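Side-chain contact in trans-4-hydroxy-L-proline dehydratase (Clostridioides difficile 70-100-2010, PDB 6VXC), which uses a glycyl radical to dehydrate trans-4-hydroxy-L-proline to (S)-1-pyrroline-5-carboxylate in the anaerobic breakdown of hydroxyproline: residues K408-A413 with L744-F749. Sequence-based numbering, arbitrary orientation.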
# COMPACT_ATOMS: atom_id res chain seq x y z
N LYS A 408 -2.33 -18.11 -22.20
CA LYS A 408 -1.03 -18.61 -21.75
C LYS A 408 -0.45 -17.74 -20.63
O LYS A 408 0.14 -18.25 -19.68
CB LYS A 408 -0.05 -18.66 -22.93
CG LYS A 408 1.38 -19.02 -22.54
CD LYS A 408 2.32 -19.06 -23.75
CE LYS A 408 3.77 -19.28 -23.33
NZ LYS A 408 4.71 -19.07 -24.45
N PHE A 409 -0.61 -16.42 -20.74
CA PHE A 409 -0.09 -15.53 -19.71
C PHE A 409 -0.83 -15.74 -18.40
O PHE A 409 -0.22 -15.89 -17.34
CB PHE A 409 -0.19 -14.08 -20.16
CG PHE A 409 0.33 -13.08 -19.15
CD1 PHE A 409 1.69 -12.81 -19.06
CD2 PHE A 409 -0.53 -12.41 -18.29
CE1 PHE A 409 2.18 -11.89 -18.14
CE2 PHE A 409 -0.05 -11.49 -17.36
CZ PHE A 409 1.32 -11.23 -17.28
N LEU A 410 -2.16 -15.78 -18.46
CA LEU A 410 -2.93 -16.02 -17.24
C LEU A 410 -2.54 -17.34 -16.58
O LEU A 410 -2.37 -17.41 -15.35
CB LEU A 410 -4.43 -16.00 -17.57
CG LEU A 410 -5.38 -16.47 -16.47
CD1 LEU A 410 -5.25 -15.63 -15.20
CD2 LEU A 410 -6.83 -16.51 -16.99
N LYS A 411 -2.38 -18.41 -17.37
CA LYS A 411 -2.08 -19.71 -16.78
C LYS A 411 -0.69 -19.74 -16.15
O LYS A 411 -0.49 -20.37 -15.11
CB LYS A 411 -2.25 -20.82 -17.82
CG LYS A 411 -3.73 -21.11 -18.14
CD LYS A 411 -3.90 -22.26 -19.12
CE LYS A 411 -3.50 -23.60 -18.50
NZ LYS A 411 -3.89 -24.74 -19.38
N ARG A 412 0.27 -19.06 -16.76
CA ARG A 412 1.59 -18.94 -16.15
C ARG A 412 1.49 -18.23 -14.80
O ARG A 412 2.17 -18.62 -13.83
CB ARG A 412 2.54 -18.21 -17.09
CG ARG A 412 3.91 -17.97 -16.53
CD ARG A 412 4.74 -19.24 -16.49
NE ARG A 412 6.11 -18.94 -16.09
CZ ARG A 412 6.62 -19.29 -14.92
NH1 ARG A 412 5.87 -19.97 -14.05
NH2 ARG A 412 7.87 -18.97 -14.61
N ALA A 413 0.68 -17.17 -14.72
CA ALA A 413 0.45 -16.51 -13.44
C ALA A 413 -0.21 -17.46 -12.44
O ALA A 413 0.18 -17.50 -11.27
CB ALA A 413 -0.41 -15.26 -13.63
N LEU A 744 -11.80 -19.40 -12.73
CA LEU A 744 -12.41 -18.63 -11.65
C LEU A 744 -12.06 -17.15 -11.78
O LEU A 744 -12.92 -16.27 -11.62
CB LEU A 744 -11.96 -19.17 -10.30
CG LEU A 744 -12.68 -18.59 -9.06
CD1 LEU A 744 -14.11 -19.12 -8.96
CD2 LEU A 744 -11.92 -18.80 -7.77
N VAL A 745 -10.81 -16.85 -12.10
CA VAL A 745 -10.39 -15.47 -12.31
C VAL A 745 -11.20 -14.83 -13.43
O VAL A 745 -11.75 -13.74 -13.27
CB VAL A 745 -8.87 -15.41 -12.58
CG1 VAL A 745 -8.44 -14.00 -12.98
CG2 VAL A 745 -8.11 -15.86 -11.34
N ARG A 746 -11.28 -15.52 -14.58
CA ARG A 746 -12.03 -15.03 -15.74
C ARG A 746 -13.51 -14.86 -15.42
O ARG A 746 -14.15 -13.91 -15.89
CB ARG A 746 -11.89 -16.00 -16.93
CG ARG A 746 -10.53 -16.11 -17.58
CD ARG A 746 -10.32 -15.08 -18.64
NE ARG A 746 -9.15 -15.40 -19.45
CZ ARG A 746 -8.41 -14.48 -20.06
NH1 ARG A 746 -8.74 -13.20 -19.94
NH2 ARG A 746 -7.34 -14.82 -20.75
N ALA A 747 -14.09 -15.80 -14.69
CA ALA A 747 -15.50 -15.70 -14.36
C ALA A 747 -15.75 -14.46 -13.50
O ALA A 747 -16.62 -13.64 -13.81
CB ALA A 747 -15.98 -16.96 -13.63
N TYR A 748 -14.95 -14.29 -12.45
CA TYR A 748 -15.12 -13.13 -11.59
C TYR A 748 -14.95 -11.85 -12.39
O TYR A 748 -15.78 -10.94 -12.30
CB TYR A 748 -14.11 -13.19 -10.44
CG TYR A 748 -14.30 -12.11 -9.38
CD1 TYR A 748 -15.58 -11.76 -8.93
CD2 TYR A 748 -13.21 -11.47 -8.80
CE1 TYR A 748 -15.75 -10.79 -7.95
CE2 TYR A 748 -13.37 -10.50 -7.82
CZ TYR A 748 -14.64 -10.16 -7.40
OH TYR A 748 -14.82 -9.19 -6.42
N PHE A 749 -13.91 -11.79 -13.22
CA PHE A 749 -13.63 -10.56 -13.95
C PHE A 749 -14.67 -10.32 -15.05
O PHE A 749 -14.97 -9.17 -15.38
CB PHE A 749 -12.21 -10.58 -14.53
CG PHE A 749 -11.11 -10.47 -13.48
CD1 PHE A 749 -11.42 -10.35 -12.14
CD2 PHE A 749 -9.78 -10.49 -13.87
CE1 PHE A 749 -10.41 -10.24 -11.18
CE2 PHE A 749 -8.76 -10.39 -12.93
CZ PHE A 749 -9.08 -10.27 -11.58
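L410 meets V745 and R746 through its two methyl branches, one for each partner. The apolar part is a single methyl–methyl contact: L410 CD1 stands 4.2 Å from V745 CG1, and the same V745 methyl also lies over one face of the F749 ring, nearer its edge than its centre. With CG anti to the backbone N (chi1 170°), L410 extends from its helix toward the other, bridging backbones whose nearest CA atoms, those of L410 and V745, are still 9.0 Å apart.

The other branch packs against the arginine. L410 CD2 sits 3.6 Å from R746 NE and 3.8 Å from R746 CG, approaching the guanidinium obliquely while the leucine and the arginine chain run antiparallel alongside each other. A bend at chi2 (-87°) carries the R746 chain alongside the leucine methyl. The contact lies between helices 407-418 and 734-750, and brings together, across 330 intervening residues, the PFL-like part of this glycyl radical enzyme and its glycine radical region, away from the active site. Strand 396-401 contributes I401, which touches both L410 and R746.

No hydrogen bond passes between the segments. The polar end of R746 is instead gripped close to the start of helix 407-418, where NH2 bonds Q407 OE1 and T405 O and NH1 bonds S402 O, which should restrain the guanidinium beside L410.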